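PDB 3CPG: uncharacterized protein from Bifidobacterium adolescentis ATCC 15703, which probably binds pyridoxal 5'-phosphate and takes part in keeping the supply of this cofactor in balance. Local coordinates for residues D142-A147 and I184-K189; G200-G205 and I260-T265. One frame throughout, in Å; residues are numbered along the deposited sequence.

Interaction 1: residues D142-A147 and I184-K189; sequences DSIDLA and IRIAQK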
loop_
_atom_site.group_PDB
_atom_site.type_symbol
_atom_site.label_atom_id
_atom_site.label_comp_id
_atom_site.label_asym_id
_atom_site.label_seq_id
_atom_site.Cartn_x
_atom_site.Cartn_y
_atom_site.Cartn_z
ATOM N N ASP A 142 5.639 -10.853 3.849
ATOM C CA ASP A 142 6.673 -10.818 4.876
ATOM C C ASP A 142 7.618 -12.014 4.922
ATOM O O ASP A 142 8.423 -12.128 5.849
ATOM C CB ASP A 142 6.003 -10.647 6.244
ATOM C CG ASP A 142 5.094 -11.814 6.600
ATOM O OD1 ASP A 142 4.503 -12.417 5.683
ATOM O OD2 ASP A 142 4.960 -12.128 7.800
ATOM N N SER A 143 7.536 -12.898 3.935
ATOM C CA SER A 143 8.405 -14.066 3.929
ATOM C C SER A 143 8.541 -14.723 2.563
ATOM O O SER A 143 7.690 -14.559 1.685
ATOM C CB SER A 143 7.883 -15.107 4.917
ATOM O OG SER A 143 6.653 -15.645 4.459
ATOM N N ILE A 144 9.626 -15.469 2.391
ATOM C CA ILE A 144 9.858 -16.184 1.148
ATOM C C ILE A 144 8.733 -17.202 1.021
ATOM O O ILE A 144 8.224 -17.454 -0.073
ATOM C CB ILE A 144 11.210 -16.934 1.173
ATOM C CG1 ILE A 144 12.363 -15.927 1.129
ATOM C CG2 ILE A 144 11.286 -17.907 0.005
ATOM C CD1 ILE A 144 13.753 -16.553 1.223
ATOM N N ASP A 145 8.344 -17.769 2.160
ATOM C CA ASP A 145 7.285 -18.776 2.205
ATOM C C ASP A 145 5.972 -18.232 1.644
ATOM O O ASP A 145 5.348 -18.865 0.789
ATOM C CB ASP A 145 7.093 -19.257 3.648
ATOM C CG ASP A 145 6.082 -20.383 3.766
ATOM O OD1 ASP A 145 6.136 -21.326 2.948
ATOM O OD2 ASP A 145 5.242 -20.331 4.689
ATOM N N LEU A 146 5.553 -17.062 2.121
ATOM C CA LEU A 146 4.311 -16.467 1.631
ATOM C C LEU A 146 4.436 -16.123 0.151
ATOM O O LEU A 146 3.526 -16.377 -0.629
ATOM C CB LEU A 146 3.955 -15.204 2.433
ATOM C CG LEU A 146 2.658 -14.476 2.048
ATOM C CD1 LEU A 146 1.495 -15.458 2.057
ATOM C CD2 LEU A 146 2.389 -13.327 3.025
ATOM N N ALA A 147 5.577 -15.560 -0.233
ATOM C CA ALA A 147 5.812 -15.187 -1.623
ATOM C C ALA A 147 5.672 -16.398 -2.542
ATOM O O ALA A 147 5.134 -16.290 -3.644
ATOM C CB ALA A 147 7.201 -14.573 -1.768
ATOM N N ILE A 184 17.227 -8.065 2.317
ATOM C CA ILE A 184 17.857 -8.145 1.002
ATOM C C ILE A 184 17.806 -9.560 0.438
ATOM O O ILE A 184 17.437 -9.760 -0.720
ATOM C CB ILE A 184 19.325 -7.676 1.049
ATOM C CG1 ILE A 184 19.397 -6.237 1.561
ATOM C CG2 ILE A 184 19.940 -7.767 -0.341
ATOM C CD1 ILE A 184 20.816 -5.724 1.748
ATOM N N ARG A 185 18.174 -10.535 1.266
ATOM C CA ARG A 185 18.177 -11.942 0.871
ATOM C C ARG A 185 16.783 -12.398 0.440
ATOM O O ARG A 185 16.623 -13.055 -0.588
ATOM C CB ARG A 185 18.654 -12.810 2.040
ATOM C CG ARG A 185 18.675 -14.305 1.746
ATOM C CD ARG A 185 18.650 -15.123 3.036
ATOM N NE ARG A 185 17.413 -14.911 3.787
ATOM C CZ ARG A 185 17.106 -15.534 4.922
ATOM N NH1 ARG A 185 17.947 -16.414 5.448
ATOM N NH2 ARG A 185 15.956 -15.278 5.531
ATOM N N ILE A 186 15.776 -12.052 1.237
ATOM C CA ILE A 186 14.398 -12.428 0.934
ATOM C C ILE A 186 13.924 -11.778 -0.361
ATOM O O ILE A 186 13.264 -12.417 -1.180
ATOM C CB ILE A 186 13.454 -12.013 2.078
ATOM C CG1 ILE A 186 13.807 -12.803 3.342
ATOM C CG2 ILE A 186 12.006 -12.239 1.673
ATOM C CD1 ILE A 186 13.110 -12.318 4.602
ATOM N N ALA A 187 14.263 -10.507 -0.537
ATOM C CA ALA A 187 13.876 -9.765 -1.730
ATOM C C ALA A 187 14.430 -10.418 -2.990
ATOM O O ALA A 187 13.728 -10.568 -3.988
ATOM C CB ALA A 187 14.375 -8.328 -1.629
ATOM N N GLN A 188 15.699 -10.802 -2.939
ATOM C CA GLN A 188 16.336 -11.425 -4.084
ATOM C C GLN A 188 15.679 -12.756 -4.432
ATOM O O GLN A 188 15.504 -13.074 -5.606
ATOM C CB GLN A 188 17.831 -11.585 -3.805
ATOM C CG GLN A 188 18.495 -10.232 -3.544
ATOM C CD GLN A 188 19.970 -10.331 -3.221
ATOM O OE1 GLN A 188 20.374 -11.090 -2.341
ATOM N NE2 GLN A 188 20.783 -9.546 -3.924
ATOM N N LYS A 189 15.298 -13.525 -3.416
ATOM C CA LYS A 189 14.636 -14.804 -3.660
ATOM C C LYS A 189 13.271 -14.549 -4.299
ATOM O O LYS A 189 12.879 -15.236 -5.242
ATOM C CB LYS A 189 14.455 -15.582 -2.352
ATOM C CG LYS A 189 13.644 -16.865 -2.510
ATOM C CD LYS A 189 14.271 -17.802 -3.537
ATOM C CE LYS A 189 13.365 -18.987 -3.843
ATOM N NZ LYS A 189 13.096 -19.823 -2.642
#
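I144 overlaps I186 with its CG1 and K189 with both of its branches, and most of the contact rests on this one residue. Its CG1 comes against the methyl CG2 of I186 at 3.7 Å, the two side chains meeting at a slant. Toward K189 the meeting is closer to a right angle: I144 CG2 lies 3.6 Å from K189 CG, and I144 CD1 reaches the same methylene at 3.7 Å, so the branched end straddles the lower part of the lysine chain. K189 starts with CG anti to its backbone N (chi1 174°), then bends at chi2 and again at chi4, which brings NZ round to 3.7 Å from I144 CG2. From there the ammonium makes a long, weak ion pair with E148, one turn further along the helix of I144.

The pieces joined are neighbours on the outer shell of a TIM barrel: helix 144-157 follows strand 137-141, and helix 183-191 comes after the adjacent parallel strand 161-166. Between residues 142-147 and 184-189 themselves no hydrogen bond forms. I186 also rests on L165 of that strand, while K189 lies nearer the surface. I144 is the first residue of its helix, whose start is fixed by S143 at the N-cap: S143 OG accepts from L146 N at 2.9 Å, with an N-H...O angle of 163°.

Interaction 2: residues G200-G205 and I260-T265; sequences GLMTIG and IVRVGT. With ACT (acetate ion), chain B.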
loop_
_atom_site.group_PDB
_atom_site.type_symbol
_atom_site.label_atom_id
_atom_site.label_comp_id
_atom_site.label_asym_id
_atom_site.label_seq_id
_atom_site.Cartn_x
_atom_site.Cartn_y
_atom_site.Cartn_z
ATOM N N GLY A 200 8.749 -2.996 -4.533
ATOM C CA GLY A 200 9.273 -2.168 -3.463
ATOM C C GLY A 200 9.145 -2.806 -2.090
ATOM O O GLY A 200 8.923 -4.015 -1.971
ATOM N N LEU A 201 9.302 -1.988 -1.054
ATOM C CA LEU A 201 9.216 -2.443 0.331
ATOM C C LEU A 201 8.104 -1.700 1.074
ATOM O O LEU A 201 7.657 -0.640 0.645
ATOM C CB LEU A 201 10.550 -2.201 1.043
ATOM C CG LEU A 201 11.816 -2.738 0.360
ATOM C CD1 LEU A 201 13.039 -2.342 1.171
ATOM C CD2 LEU A 201 11.728 -4.245 0.210
HETATM N N MSE A 202 7.675 -2.262 2.200
HETATM C CA MSE A 202 6.621 -1.662 3.012
HETATM C C MSE A 202 6.919 -1.900 4.483
HETATM O O MSE A 202 7.556 -2.886 4.838
HETATM C CB MSE A 202 5.265 -2.308 2.669
HETATM C CG MSE A 202 4.034 -1.738 3.425
HETATM SE SE MSE A 202 3.697 -2.360 5.241
HETATM C CE MSE A 202 2.293 -3.599 4.865
ATOM N N THR A 203 6.485 -0.985 5.337
ATOM C CA THR A 203 6.652 -1.189 6.768
ATOM C C THR A 203 5.561 -0.464 7.533
ATOM O O THR A 203 5.060 0.580 7.106
ATOM C CB THR A 203 8.021 -0.710 7.301
ATOM O OG1 THR A 203 8.185 -1.167 8.652
ATOM C CG2 THR A 203 8.099 0.806 7.304
ATOM N N ILE A 204 5.179 -1.052 8.658
ATOM C CA ILE A 204 4.172 -0.465 9.525
ATOM C C ILE A 204 4.888 0.529 10.447
ATOM O O ILE A 204 4.262 1.375 11.083
ATOM C CB ILE A 204 3.476 -1.562 10.350
ATOM C CG1 ILE A 204 2.767 -2.536 9.403
ATOM C CG2 ILE A 204 2.487 -0.941 11.327
ATOM C CD1 ILE A 204 2.118 -3.718 10.101
ATOM N N GLY A 205 6.214 0.423 10.500
ATOM C CA GLY A 205 7.006 1.323 11.320
ATOM C C GLY A 205 6.984 0.959 12.787
ATOM O O GLY A 205 6.886 -0.215 13.141
ATOM N N ILE A 260 4.924 6.155 -0.972
ATOM C CA ILE A 260 3.520 5.827 -0.753
ATOM C C ILE A 260 3.213 5.937 0.733
ATOM O O ILE A 260 3.844 5.275 1.550
ATOM C CB ILE A 260 3.161 4.379 -1.169
ATOM C CG1 ILE A 260 3.365 4.178 -2.667
ATOM C CG2 ILE A 260 1.699 4.088 -0.796
ATOM C CD1 ILE A 260 3.085 2.753 -3.121
ATOM N N VAL A 261 2.261 6.794 1.083
ATOM C CA VAL A 261 1.861 6.923 2.474
ATOM C C VAL A 261 0.476 6.295 2.543
ATOM O O VAL A 261 -0.322 6.466 1.624
ATOM C CB VAL A 261 1.808 8.397 2.945
ATOM C CG1 VAL A 261 3.220 8.974 2.975
ATOM C CG2 VAL A 261 0.905 9.221 2.035
ATOM N N ARG A 262 0.218 5.542 3.610
ATOM C CA ARG A 262 -1.061 4.860 3.803
ATOM C C ARG A 262 -1.842 5.601 4.881
ATOM O O ARG A 262 -1.513 5.523 6.060
ATOM C CB ARG A 262 -0.816 3.409 4.228
ATOM C CG ARG A 262 0.107 2.639 3.292
ATOM C CD ARG A 262 0.169 1.168 3.675
ATOM N NE ARG A 262 0.580 0.980 5.064
ATOM C CZ ARG A 262 1.832 1.080 5.503
ATOM N NH1 ARG A 262 2.818 1.363 4.664
ATOM N NH2 ARG A 262 2.095 0.905 6.792
ATOM N N VAL A 263 -2.893 6.305 4.471
ATOM C CA VAL A 263 -3.670 7.110 5.402
ATOM C C VAL A 263 -5.122 6.681 5.584
ATOM O O VAL A 263 -5.869 6.522 4.615
ATOM C CB VAL A 263 -3.640 8.593 4.961
ATOM C CG1 VAL A 263 -4.290 9.472 6.016
ATOM C CG2 VAL A 263 -2.196 9.027 4.712
ATOM N N GLY A 264 -5.513 6.509 6.842
ATOM C CA GLY A 264 -6.873 6.119 7.156
ATOM C C GLY A 264 -7.601 7.193 7.946
ATOM O O GLY A 264 -8.448 7.902 7.409
ATOM N N THR A 265 -7.245 7.324 9.220
ATOM C CA THR A 265 -7.877 8.287 10.118
ATOM C C THR A 265 -7.908 9.743 9.649
ATOM O O THR A 265 -8.936 10.415 9.776
ATOM C CB THR A 265 -7.219 8.229 11.511
ATOM O OG1 THR A 265 -7.295 6.888 12.008
ATOM C CG2 THR A 265 -7.926 9.153 12.479
HETATM C C ACT B . -4.058 5.809 9.976
HETATM O O ACT B . -5.220 5.448 9.946
HETATM O OXT ACT B . -3.589 6.438 9.041
HETATM C CH3 ACT B . -3.198 5.477 11.171
#
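R262 reaches across the barrel interior to the carbonyl of T203, where its NH2 donates to T203 O over 3.0 Å. The bond is fairly straight at the hydrogen (155°), and the oxygen lies at the edge of the guanidinium, close to its plane. Seen from the carbonyl, however, the donor stands 43° out of the C=O plane. NH1 adds a weak bond to the same oxygen, and its hydrogen bond to S243 OG gives the group a second polar hold. The chain kinks at chi3 (-56°), turning the guanidinium toward T203 O.

This is the tightly packed, buried part. The selenium of selenomethionine M202 sits 3.7 Å above one guanidinium face, displaced toward its rim, and M202 CG comes within 3.6 Å of R262 NH1. An alanine at R262 removes the guanidinium, and the buried T203 carbonyl would probably be left without these donors and M202 without the flat group beneath its selenium.

Looser ground begins at the partly exposed I204, whose CG1 comes no nearer than 4.4 Å to R262 NH2. Beyond V263 the chain becomes more exposed, and backbone amides hold an acetate, probably from the crystallisation liquor: G264 N gives to acetate OXT at 2.9 Å. T265 N gives to acetate O at 2.9 Å, and T247 OG1 is a further partner. In alanine racemase the equivalent arginine meets the pyridine nitrogen of the cofactor and the corresponding amides its phosphate, so R262 and the acetate probably mark this protein's PLP site.

The two strands are not paired: 196-202 lies between strands 161-166 and 241-243, with helix 211-231 outside against L201 and T203, while 260-263 runs parallel to strand 51-55, R262 touching L53.

How the interactions relate
Both contacts belong to one TIM barrel, at different depths. Interaction 1 lies in the helical shell, its centre about 18 Å from that of the chain; interaction 2 is inside, about 6 Å from it. Their centres are about 19 Å apart, and their nearest atoms, at about 5 Å, do not touch. Along the chain they come in series: interaction 1 ends on helix 183-191, which leads through a short loop into strand 196-202, where interaction 2 opens. The outer contact thus joins successive shell helices, whereas the inner one spans the interior to strand 260-263 beside the probable PLP pocket, the I204 side chain about 9 Å from that of K57, the predicted cofactor lysine.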